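Local coordinates for GGDEF family protein (Vibrio cholerae, PDB 5GZS), which probably makes the second messenger cyclic di-GMP as a membrane-bound diguanylate cyclase, and binds arginine in its periplasmic portion, at residues Ser3-Val8 with Glu31-Asn36; Glu91-Gly96 with Tyr111-Gln116; Gln209-Ser214 with Cys257-Leu262; Arg227-Asn232 with Asn269-Trp274. One frame throughout, in Å; residues are numbered along the deposited sequence.

From the N terminus, interaction 1 closes a loop by pairing strands 6-10 and 32-36, which precede and follow helix 15-28 in the chain. Interaction 2 repeats this pattern further along, with helix 103-110 connecting strands 94-98 and 115-119. The long helix 189-218 then leads to the second solute-binding-like region, and interaction 3 sets the two against each other, residues 209-214 meeting the end of helix 248-259. Its segments alternate with those of interaction 4, so the two cross. Residues 227-232 and 269-274 join strand 226-230 to the loop after strand 264-266. Nearest atoms of interactions 3 and 4 lie about 5 Å apart, whereas the centres of interactions 1 and 4 are about 62 Å apart.

Interaction 1. Residues Ser3-Val8 with Glu31-Asn36; sequences STTYKV and EIEYVN
The Tyr6 ring turns an edge to the carbonyl of Glu31, whose O lies near the ring plane, 3.7 Å from Tyr6 CD2; His175 meets the same ring edge-to-face. Further along, Val8 CG2 approaches the Tyr34 ring obliquely, 3.4 Å from Tyr34 CD1, while Ile32 CG2 sits over one face of that ring, displaced toward its rim. The phenol end of Tyr34 is fixed by a hydrogen bond between its OH and Asp22 OD1. Ile32 also reaches back across the strands: its CG2 lies 3.5 Å from Val8 CG1, the two side chains crossing at about a right angle. Together with Phe21 and Ala25 of helix 15-28, these groups make an apolar layer.

Beneath them, strands 6-10 and 32-36 run parallel. Tyr6 N bonds to Glu31 O, Glu33 N to Tyr6 O, Val8 N to Glu33 O and Val35 N to Val8 O. With helix 15-28 this forms a beta-alpha-beta unit, consistent with a family 3 solute-binding domain.

Lys7 and Glu33 occupy the other face, side by side and pointing the same way. The lysine chain turns about its CB-CG bond (chi2 -81°) and the glutamate runs out extended, which brings Lys7 NZ within 2.7 Å of Glu33 OE1 in a salt bridge. The ammonium comes from above the carboxylate plane, 54° out of it. Thr5 CG2 packs against Glu33 CB at 3.5 Å. A lysine so near both carboxylate oxygens would be expected to keep Glu33 ionised; one face of the strand pair carries this ion pair, the other is mainly apolar and packs on helix 15-28.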
# COMPACT_ATOMS: atom_id res chain seq x y z
N SER A 3 26.32 -0.51 -52.41
CA SER A 3 25.93 -1.47 -51.38
C SER A 3 26.71 -1.25 -50.09
O SER A 3 27.82 -0.73 -50.11
CB SER A 3 26.13 -2.90 -51.88
OG SER A 3 25.97 -3.84 -50.83
N THR A 4 26.12 -1.64 -48.97
CA THR A 4 26.76 -1.49 -47.67
C THR A 4 26.23 -2.51 -46.67
O THR A 4 25.72 -3.56 -47.05
CB THR A 4 26.55 -0.07 -47.10
OG1 THR A 4 27.35 0.10 -45.93
CG2 THR A 4 25.08 0.14 -46.74
N THR A 5 26.36 -2.20 -45.38
CA THR A 5 25.90 -3.09 -44.33
C THR A 5 25.70 -2.33 -43.02
O THR A 5 26.57 -1.59 -42.58
CB THR A 5 26.89 -4.24 -44.09
OG1 THR A 5 27.08 -4.97 -45.31
CG2 THR A 5 26.36 -5.19 -43.02
N TYR A 6 24.53 -2.52 -42.41
CA TYR A 6 24.21 -1.85 -41.15
C TYR A 6 24.55 -2.74 -39.96
O TYR A 6 24.04 -3.86 -39.86
CB TYR A 6 22.74 -1.46 -41.09
CG TYR A 6 22.33 -0.52 -42.19
CD1 TYR A 6 22.43 0.85 -42.03
CD2 TYR A 6 21.85 -1.01 -43.41
CE1 TYR A 6 22.06 1.72 -43.05
CE2 TYR A 6 21.48 -0.15 -44.44
CZ TYR A 6 21.58 1.21 -44.25
OH TYR A 6 21.22 2.08 -45.25
N LYS A 7 25.41 -2.24 -39.08
CA LYS A 7 25.83 -3.00 -37.92
C LYS A 7 24.91 -2.73 -36.75
O LYS A 7 24.83 -1.60 -36.25
CB LYS A 7 27.26 -2.63 -37.55
CG LYS A 7 28.24 -2.71 -38.69
CD LYS A 7 28.72 -4.12 -38.96
CE LYS A 7 29.85 -4.06 -40.00
NZ LYS A 7 30.54 -5.35 -40.22
N VAL A 8 24.17 -3.74 -36.31
CA VAL A 8 23.32 -3.55 -35.15
C VAL A 8 23.81 -4.40 -33.98
O VAL A 8 24.17 -5.57 -34.13
CB VAL A 8 21.84 -3.84 -35.49
CG1 VAL A 8 21.68 -4.11 -36.99
CG2 VAL A 8 21.28 -4.97 -34.64
N GLU A 31 20.52 -5.09 -45.52
CA GLU A 31 21.56 -6.00 -45.09
C GLU A 31 21.90 -5.69 -43.66
O GLU A 31 22.54 -4.69 -43.38
CB GLU A 31 22.81 -5.87 -45.96
CG GLU A 31 22.59 -6.40 -47.35
CD GLU A 31 22.10 -7.85 -47.34
OE1 GLU A 31 22.41 -8.60 -46.40
OE2 GLU A 31 21.38 -8.23 -48.30
N ILE A 32 21.44 -6.54 -42.76
CA ILE A 32 21.73 -6.36 -41.36
C ILE A 32 22.91 -7.24 -41.02
O ILE A 32 23.11 -8.29 -41.63
CB ILE A 32 20.50 -6.71 -40.46
CG1 ILE A 32 19.44 -5.61 -40.57
CG2 ILE A 32 20.89 -6.90 -39.01
CD1 ILE A 32 20.01 -4.20 -40.76
N GLU A 33 23.72 -6.77 -40.08
CA GLU A 33 24.80 -7.55 -39.51
C GLU A 33 24.82 -7.42 -37.99
O GLU A 33 25.15 -6.35 -37.47
CB GLU A 33 26.14 -7.10 -40.07
CG GLU A 33 27.31 -7.77 -39.41
CD GLU A 33 28.59 -7.56 -40.17
OE1 GLU A 33 28.55 -6.87 -41.22
OE2 GLU A 33 29.64 -8.09 -39.74
N TYR A 34 24.49 -8.48 -37.27
CA TYR A 34 24.52 -8.39 -35.82
C TYR A 34 25.96 -8.43 -35.30
O TYR A 34 26.82 -9.16 -35.83
CB TYR A 34 23.67 -9.48 -35.18
CG TYR A 34 22.22 -9.36 -35.56
CD1 TYR A 34 21.42 -8.38 -35.01
CD2 TYR A 34 21.66 -10.20 -36.51
CE1 TYR A 34 20.11 -8.25 -35.38
CE2 TYR A 34 20.36 -10.07 -36.89
CZ TYR A 34 19.57 -9.10 -36.32
OH TYR A 34 18.24 -8.98 -36.71
N VAL A 35 26.22 -7.63 -34.27
CA VAL A 35 27.52 -7.61 -33.61
C VAL A 35 27.39 -7.86 -32.10
O VAL A 35 26.81 -7.04 -31.39
CB VAL A 35 28.22 -6.26 -33.88
CG1 VAL A 35 29.54 -6.16 -33.15
CG2 VAL A 35 28.44 -6.10 -35.37
N ASN A 36 27.88 -9.01 -31.62
CA ASN A 36 27.83 -9.29 -30.17
C ASN A 36 28.75 -8.35 -29.41
O ASN A 36 29.92 -8.19 -29.75
CB ASN A 36 28.23 -10.75 -29.88
CG ASN A 36 27.90 -11.18 -28.42
OD1 ASN A 36 27.95 -10.38 -27.48
ND2 ASN A 36 27.57 -12.46 -28.23

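Interaction 2. Residues Glu91-Gly96 with Tyr111-Gln116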
# COMPACT_ATOMS: atom_id res chain seq x y z
N GLU A 91 13.69 -8.02 -0.49
CA GLU A 91 14.35 -9.04 0.32
C GLU A 91 15.86 -8.98 0.17
O GLU A 91 16.56 -9.90 0.60
CB GLU A 91 13.89 -10.45 -0.08
CG GLU A 91 12.44 -10.78 0.14
CD GLU A 91 12.11 -12.18 -0.37
OE1 GLU A 91 11.44 -12.30 -1.43
OE2 GLU A 91 12.54 -13.17 0.27
N LEU A 92 16.38 -7.93 -0.44
CA LEU A 92 17.81 -7.91 -0.73
C LEU A 92 18.49 -6.72 -0.08
O LEU A 92 17.88 -5.67 0.10
CB LEU A 92 18.05 -7.88 -2.24
CG LEU A 92 17.00 -8.59 -3.10
CD1 LEU A 92 17.28 -8.34 -4.57
CD2 LEU A 92 16.93 -10.09 -2.78
N ARG A 93 19.76 -6.90 0.29
CA ARG A 93 20.55 -5.80 0.81
C ARG A 93 21.66 -5.47 -0.19
O ARG A 93 22.15 -4.35 -0.24
CB ARG A 93 21.11 -6.15 2.18
CG ARG A 93 20.06 -6.77 3.11
CD ARG A 93 20.72 -7.84 3.96
NE ARG A 93 21.31 -8.88 3.11
CZ ARG A 93 22.55 -9.33 3.25
NH1 ARG A 93 23.35 -8.82 4.19
NH2 ARG A 93 23.01 -10.27 2.42
N LEU A 94 22.01 -6.46 -1.02
CA LEU A 94 22.91 -6.29 -2.16
C LEU A 94 22.20 -6.66 -3.43
O LEU A 94 21.51 -7.67 -3.47
CB LEU A 94 24.15 -7.15 -2.03
CG LEU A 94 25.20 -6.69 -1.04
CD1 LEU A 94 25.58 -7.86 -0.14
CD2 LEU A 94 26.39 -6.16 -1.78
N VAL A 95 22.39 -5.84 -4.47
CA VAL A 95 21.88 -6.14 -5.81
C VAL A 95 22.93 -5.79 -6.85
O VAL A 95 23.56 -4.73 -6.79
CB VAL A 95 20.59 -5.35 -6.15
CG1 VAL A 95 20.17 -5.62 -7.58
CG2 VAL A 95 19.46 -5.77 -5.27
N GLY A 96 23.12 -6.69 -7.82
CA GLY A 96 24.02 -6.45 -8.93
C GLY A 96 23.32 -5.60 -9.97
O GLY A 96 22.12 -5.77 -10.22
N TYR A 111 14.06 1.50 -3.98
CA TYR A 111 14.60 0.73 -2.85
C TYR A 111 15.96 1.22 -2.39
O TYR A 111 16.93 0.47 -2.43
CB TYR A 111 14.72 -0.74 -3.21
CG TYR A 111 13.41 -1.49 -3.33
CD1 TYR A 111 12.69 -1.88 -2.20
CD2 TYR A 111 12.91 -1.84 -4.59
CE1 TYR A 111 11.49 -2.59 -2.33
CE2 TYR A 111 11.71 -2.54 -4.71
CZ TYR A 111 11.02 -2.91 -3.58
OH TYR A 111 9.84 -3.61 -3.72
N PRO A 112 16.04 2.48 -1.93
CA PRO A 112 17.35 3.12 -1.74
C PRO A 112 18.30 2.42 -0.76
O PRO A 112 19.50 2.69 -0.80
CB PRO A 112 16.98 4.52 -1.21
CG PRO A 112 15.59 4.40 -0.70
CD PRO A 112 14.93 3.36 -1.56
N TYR A 113 17.77 1.52 0.08
CA TYR A 113 18.55 0.91 1.17
C TYR A 113 19.45 -0.20 0.65
O TYR A 113 20.60 -0.33 1.08
CB TYR A 113 17.64 0.35 2.27
CG TYR A 113 18.26 -0.78 3.08
CD1 TYR A 113 19.20 -0.53 4.08
CD2 TYR A 113 17.88 -2.11 2.88
CE1 TYR A 113 19.76 -1.56 4.84
CE2 TYR A 113 18.43 -3.16 3.63
CZ TYR A 113 19.37 -2.86 4.61
OH TYR A 113 19.93 -3.88 5.35
N ILE A 114 18.92 -1.01 -0.25
CA ILE A 114 19.77 -1.95 -0.96
C ILE A 114 20.99 -1.24 -1.51
O ILE A 114 20.88 -0.10 -1.97
CB ILE A 114 19.05 -2.62 -2.15
CG1 ILE A 114 17.55 -2.84 -1.88
CG2 ILE A 114 19.75 -3.91 -2.49
CD1 ILE A 114 16.87 -3.74 -2.91
N GLN A 115 22.16 -1.86 -1.49
CA GLN A 115 23.19 -1.18 -2.22
C GLN A 115 23.56 -1.98 -3.44
O GLN A 115 23.64 -3.21 -3.42
CB GLN A 115 24.43 -0.88 -1.39
CG GLN A 115 24.06 0.16 -0.30
CD GLN A 115 25.17 0.53 0.68
OE1 GLN A 115 26.09 -0.24 0.91
NE2 GLN A 115 25.12 1.77 1.17
N GLN A 116 23.84 -1.21 -4.49
CA GLN A 116 24.11 -1.71 -5.82
C GLN A 116 25.58 -2.01 -5.98
O GLN A 116 26.41 -1.33 -5.38
CB GLN A 116 23.65 -0.67 -6.83
CG GLN A 116 22.17 -0.39 -6.70
CD GLN A 116 21.71 0.74 -7.58
OE1 GLN A 116 22.39 1.12 -8.54
NE2 GLN A 116 20.55 1.30 -7.26
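Ile114 and Val95 meet through their methyl branches, Ile114 CG2 lying 3.4 Å from Val95 CG2 as the side chains pass at a slant. Ile114 CG2 stands only roughly anti to its own backbone N (chi1 -34°, off a staggered value), a position that also sets it beside the Arg93 carbonyl, 3.3 Å from Arg93 O. The other branch of Ile114 reaches the preceding carbonyl, with CG1 3.5 Å from Leu92 O. At the outer margin, Arg93 CG approaches the Tyr113 ring obliquely, 3.7 Å from Tyr113 OH, while the guanidinium leads away to a long, weak ion pair with Asp135.

Two backbone bonds fix the parallel register: Gln115 N gives to Arg93 O at 2.8 Å and Val95 N to Gln115 O at 3.1 Å. The pairing continues with a backbone bond between Val95 and Val117, and Gln116 CA makes a CA-H...O contact to Val95 O.

One shell out, a type I turn from Tyr111 to Ile114 follows helix 103-110 and leads the chain into the strand. The side chain of Gln116 extends away from the strand pair and ties its NE2 to Gly104 O, while Leu107 of the helix covers both Val95 and Gln116. Asp135 takes the N-H of Leu94. Strand 94-98, helix 103-110 and strand 115-119 form the beta-alpha-beta crossover characteristic of the alpha/beta lobes of periplasmic solute-binding proteins.

Interaction 3. Residues Gln209-Ser214 with Cys257-Leu262; sequences QALRQS and CEMLLL
Leu211 and Leu260 make the closely packed, buried part of this contact. With Leu211 CG anti to its backbone N (chi1 177°), the isobutyl group reaches across from its helix and its CD2 comes to 3.6 Å from Leu260 CD2, the two side chains meeting at a slant. The same Leu211 CD2 touches Met259 CG at 3.9 Å, here at about a right angle. Met259, modelled as selenomethionine, bends away beyond that point; its side chain also packs on Met436 and Leu437, while Ala433 of helix 421-435 backs both Met259 and Leu260.

Helix 248-259 ends here in a Schellman motif. Leu261 takes a positive phi of 56°, Leu261 N bonds back to Glu258 O at 3.0 Å, and Leu262 N makes a weaker bond to Cys257 O. Cys257 is itself held in a disulfide to Cys264, just beyond the turn.

The more open side belongs to Arg212 and Leu261. Arg212 runs out extended from CG to NE, and Arg212 NE donates to Met259 O at 3.1 Å with an N-H...O angle of 166°. The oxygen lies in the guanidinium plane, at its edge, but the N-H arrives from above the plane of the Met259 carbonyl; a second bond to this oxygen, from Arg212 NH2, is weak. Such a positive group at the carbonyl end of a helix would be expected to suit the helix dipole. Leu261, an exposed residue, lays its branch point over one guanidinium face, displaced toward the rim, with Leu261 CG 3.7 Å from Arg212 NE.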
# COMPACT_ATOMS: atom_id res chain seq x y z
N GLN A 209 10.28 -24.07 -18.90
CA GLN A 209 11.24 -25.16 -19.06
C GLN A 209 12.07 -25.32 -17.80
O GLN A 209 12.32 -26.44 -17.34
CB GLN A 209 12.15 -24.90 -20.26
CG GLN A 209 13.19 -25.99 -20.50
CD GLN A 209 14.59 -25.43 -20.65
OE1 GLN A 209 14.94 -24.42 -20.04
NE2 GLN A 209 15.40 -26.09 -21.47
N ALA A 210 12.50 -24.20 -17.24
CA ALA A 210 13.30 -24.22 -16.00
C ALA A 210 12.43 -24.83 -14.90
O ALA A 210 12.85 -25.75 -14.21
CB ALA A 210 13.77 -22.84 -15.61
N LEU A 211 11.19 -24.34 -14.80
CA LEU A 211 10.25 -24.80 -13.82
C LEU A 211 9.97 -26.29 -14.01
O LEU A 211 10.00 -27.08 -13.06
CB LEU A 211 8.93 -24.00 -13.89
CG LEU A 211 7.86 -24.51 -12.90
CD1 LEU A 211 8.44 -24.64 -11.50
CD2 LEU A 211 6.63 -23.63 -12.86
N ARG A 212 9.69 -26.70 -15.24
CA ARG A 212 9.38 -28.10 -15.46
C ARG A 212 10.58 -29.01 -15.17
O ARG A 212 10.43 -30.14 -14.69
CB ARG A 212 8.84 -28.28 -16.86
CG ARG A 212 7.46 -27.65 -16.91
CD ARG A 212 6.88 -27.54 -18.31
NE ARG A 212 5.74 -26.64 -18.25
CZ ARG A 212 5.05 -26.22 -19.30
NH1 ARG A 212 5.38 -26.63 -20.51
NH2 ARG A 212 4.02 -25.39 -19.13
N GLN A 213 11.78 -28.49 -15.38
CA GLN A 213 12.95 -29.28 -15.07
C GLN A 213 13.03 -29.49 -13.57
O GLN A 213 13.58 -30.49 -13.09
CB GLN A 213 14.23 -28.63 -15.60
CG GLN A 213 15.33 -29.64 -15.88
CD GLN A 213 14.81 -30.93 -16.54
OE1 GLN A 213 13.96 -30.91 -17.44
NE2 GLN A 213 15.35 -32.06 -16.10
N SER A 214 12.45 -28.56 -12.82
CA SER A 214 12.47 -28.68 -11.38
C SER A 214 11.54 -29.77 -10.92
O SER A 214 11.82 -30.48 -9.92
CB SER A 214 12.09 -27.35 -10.72
OG SER A 214 13.18 -26.46 -10.74
N CYS A 257 -1.48 -25.89 -12.11
CA CYS A 257 -1.28 -27.33 -12.36
C CYS A 257 -0.82 -27.54 -13.82
O CYS A 257 -0.13 -28.52 -14.14
CB CYS A 257 -2.54 -28.16 -12.07
SG CYS A 257 -2.99 -28.27 -10.33
N GLU A 258 -1.21 -26.61 -14.68
CA GLU A 258 -0.87 -26.68 -16.09
C GLU A 258 0.56 -26.20 -16.27
O GLU A 258 1.36 -26.83 -16.98
CB GLU A 258 -1.86 -25.86 -16.92
CG GLU A 258 -2.97 -26.72 -17.53
CD GLU A 258 -4.33 -26.05 -17.51
OE1 GLU A 258 -5.35 -26.78 -17.55
OE2 GLU A 258 -4.38 -24.81 -17.44
N MSE A 259 0.88 -25.11 -15.59
CA MSE A 259 2.24 -24.60 -15.51
C MSE A 259 3.26 -25.71 -15.18
O MSE A 259 4.38 -25.68 -15.66
CB MSE A 259 2.31 -23.49 -14.44
CG MSE A 259 3.40 -22.45 -14.69
SE MSE A 259 2.79 -21.35 -16.21
CE MSE A 259 2.22 -19.77 -15.27
N LEU A 260 2.87 -26.69 -14.38
CA LEU A 260 3.83 -27.66 -13.89
C LEU A 260 3.71 -29.01 -14.58
O LEU A 260 4.44 -29.95 -14.27
CB LEU A 260 3.69 -27.86 -12.38
CG LEU A 260 3.79 -26.63 -11.48
CD1 LEU A 260 2.93 -26.88 -10.23
CD2 LEU A 260 5.24 -26.38 -11.09
N LEU A 261 2.77 -29.10 -15.51
CA LEU A 261 2.46 -30.32 -16.24
C LEU A 261 2.13 -31.46 -15.32
O LEU A 261 2.42 -32.62 -15.62
CB LEU A 261 3.61 -30.73 -17.16
CG LEU A 261 3.84 -29.86 -18.39
CD1 LEU A 261 4.71 -30.66 -19.33
CD2 LEU A 261 2.53 -29.47 -19.05
N LEU A 262 1.49 -31.12 -14.19
CA LEU A 262 0.84 -32.12 -13.36
C LEU A 262 -0.64 -32.19 -13.70
O LEU A 262 -1.24 -31.21 -14.12
CB LEU A 262 0.99 -31.78 -11.89
CG LEU A 262 2.35 -31.34 -11.38
CD1 LEU A 262 2.12 -30.71 -10.06
CD2 LEU A 262 3.30 -32.53 -11.25

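Interaction 4. Residues Arg227-Asn232 with Asn269-Trp274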
# COMPACT_ATOMS: atom_id res chain seq x y z
N ARG A 227 -5.67 -35.00 -6.22
CA ARG A 227 -7.05 -34.66 -5.85
C ARG A 227 -7.16 -33.31 -5.14
O ARG A 227 -6.49 -33.05 -4.15
CB ARG A 227 -7.66 -35.77 -4.99
CG ARG A 227 -7.56 -37.13 -5.68
CD ARG A 227 -8.20 -38.27 -4.89
NE ARG A 227 -9.65 -38.36 -5.08
CZ ARG A 227 -10.51 -37.90 -4.19
NH1 ARG A 227 -10.06 -37.34 -3.07
NH2 ARG A 227 -11.82 -37.99 -4.41
N VAL A 228 -8.03 -32.43 -5.70
CA VAL A 228 -8.18 -31.04 -5.27
C VAL A 228 -9.60 -30.82 -4.74
O VAL A 228 -10.56 -31.33 -5.30
CB VAL A 228 -7.98 -30.11 -6.49
CG1 VAL A 228 -7.88 -28.65 -6.08
CG2 VAL A 228 -6.74 -30.50 -7.25
N LYS A 229 -9.74 -30.06 -3.65
CA LYS A 229 -11.07 -29.62 -3.23
C LYS A 229 -11.14 -28.11 -3.13
O LYS A 229 -10.17 -27.46 -2.72
CB LYS A 229 -11.51 -30.24 -1.90
CG LYS A 229 -11.88 -31.67 -2.06
CD LYS A 229 -12.92 -32.11 -1.04
CE LYS A 229 -13.20 -33.60 -1.23
NZ LYS A 229 -14.23 -34.12 -0.33
N LEU A 230 -12.28 -27.55 -3.50
CA LEU A 230 -12.47 -26.11 -3.36
C LEU A 230 -13.48 -25.81 -2.27
O LEU A 230 -14.57 -26.39 -2.25
CB LEU A 230 -12.91 -25.47 -4.67
CG LEU A 230 -11.85 -25.48 -5.77
CD1 LEU A 230 -12.43 -24.88 -7.05
CD2 LEU A 230 -10.58 -24.76 -5.35
N GLU A 231 -13.09 -24.93 -1.36
CA GLU A 231 -13.95 -24.55 -0.25
C GLU A 231 -15.26 -23.96 -0.78
O GLU A 231 -15.26 -23.07 -1.63
CB GLU A 231 -13.23 -23.56 0.68
CG GLU A 231 -13.74 -23.55 2.14
CD GLU A 231 -12.84 -24.33 3.12
OE1 GLU A 231 -11.59 -24.20 3.05
OE2 GLU A 231 -13.40 -25.07 3.96
N ASN A 232 -16.39 -24.49 -0.30
CA ASN A 232 -17.69 -23.97 -0.70
C ASN A 232 -18.60 -23.70 0.49
O ASN A 232 -19.82 -23.77 0.41
CB ASN A 232 -18.36 -24.87 -1.75
CG ASN A 232 -18.47 -24.19 -3.12
OD1 ASN A 232 -18.71 -22.99 -3.19
ND2 ASN A 232 -18.28 -24.95 -4.19
N ASN A 269 -18.35 -33.50 -3.11
CA ASN A 269 -19.64 -34.18 -2.84
C ASN A 269 -20.90 -33.36 -2.58
O ASN A 269 -21.57 -32.95 -3.51
CB ASN A 269 -19.57 -35.23 -1.73
CG ASN A 269 -18.24 -35.91 -1.65
OD1 ASN A 269 -17.64 -36.25 -2.65
ND2 ASN A 269 -17.78 -36.14 -0.45
N GLY A 270 -21.21 -33.10 -1.31
CA GLY A 270 -22.10 -32.05 -0.83
C GLY A 270 -21.73 -31.29 0.44
O GLY A 270 -21.73 -30.07 0.49
N GLN A 271 -21.41 -32.03 1.49
CA GLN A 271 -20.67 -31.48 2.61
C GLN A 271 -21.42 -30.30 3.27
O GLN A 271 -22.63 -30.34 3.34
CB GLN A 271 -19.28 -31.09 2.09
CG GLN A 271 -18.51 -32.29 1.61
CD GLN A 271 -17.02 -32.15 1.76
OE1 GLN A 271 -16.32 -31.93 0.79
NE2 GLN A 271 -16.52 -32.32 2.98
N GLU A 272 -20.76 -29.24 3.72
CA GLU A 272 -19.36 -29.13 4.16
C GLU A 272 -19.42 -28.29 5.43
O GLU A 272 -18.71 -28.54 6.39
CB GLU A 272 -18.42 -28.56 3.09
CG GLU A 272 -18.66 -27.15 2.61
CD GLU A 272 -17.76 -26.70 1.46
OE1 GLU A 272 -16.62 -26.29 1.72
OE2 GLU A 272 -18.20 -26.73 0.31
N THR A 273 -20.33 -27.32 5.42
CA THR A 273 -20.66 -26.47 6.54
C THR A 273 -20.49 -27.18 7.89
O THR A 273 -20.24 -26.56 8.92
CB THR A 273 -22.06 -25.88 6.34
OG1 THR A 273 -21.95 -24.79 5.42
CG2 THR A 273 -22.67 -25.37 7.61
N TRP A 274 -20.61 -28.50 7.86
CA TRP A 274 -20.32 -29.30 9.03
C TRP A 274 -19.43 -30.47 8.67
O TRP A 274 -19.01 -31.23 9.51
CB TRP A 274 -21.60 -29.68 9.80
CG TRP A 274 -22.59 -30.59 9.15
CD1 TRP A 274 -22.50 -31.92 9.03
CD2 TRP A 274 -23.86 -30.22 8.61
NE1 TRP A 274 -23.61 -32.42 8.41
CE2 TRP A 274 -24.46 -31.39 8.15
CE3 TRP A 274 -24.53 -29.01 8.46
CZ2 TRP A 274 -25.70 -31.39 7.55
CZ3 TRP A 274 -25.74 -29.01 7.87
CH2 TRP A 274 -26.33 -30.19 7.42
O HOH W 1 -15.85 -27.00 4.53
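Glu272 directs its carboxylate at the backbone N-H of Asn232, just past the C-terminal end of strand 226-230. This strand and its parallel neighbour 264-266 belong to a five-stranded mixed sheet with strand order 2-1-3-5-4, as in a lobe of a periplasmic solute-binding protein. The contact joins the end of strand 226-230 and the residues just after it to the loop that follows strand 264-266.

Glu272 CG sits between its backbone N and carbonyl carbon, chi1 63°, and the chain then runs out straight. This sends the carboxylate across to Asn232, where Glu272 OE1 accepts from Asn232 N at 2.7 Å. The N-H approaches on the syn side of the oxygen, but the exact placing of the carboxylate is doubtful, since its other oxygen is modelled too close to Asn232 CB.

A second hydrogen bond joins Lys229 and Gln271. Their side chains pass each other at a slant, the lysine extended beyond CG, and Lys229 NZ reaches Gln271 OE1 at 3.2 Å. The ammonium stands above the plane of the amide carbonyl and not on a lone pair. It also has a long, weak ion pair with Asp280 of helix 277-282, whose Met277 covers parts of Lys229, Gln271 and Glu272.

Glu231 and Glu272 bring like charges together, their carboxylate planes 38° apart and Glu231 OE2 4.1 Å from Glu272 OE1. Such closeness would tend to raise the affinity of one of them for a proton. A water mediates between them, donating to Glu231 OE2 at 3.2 Å and to Glu272 OE1 at 3.0 Å.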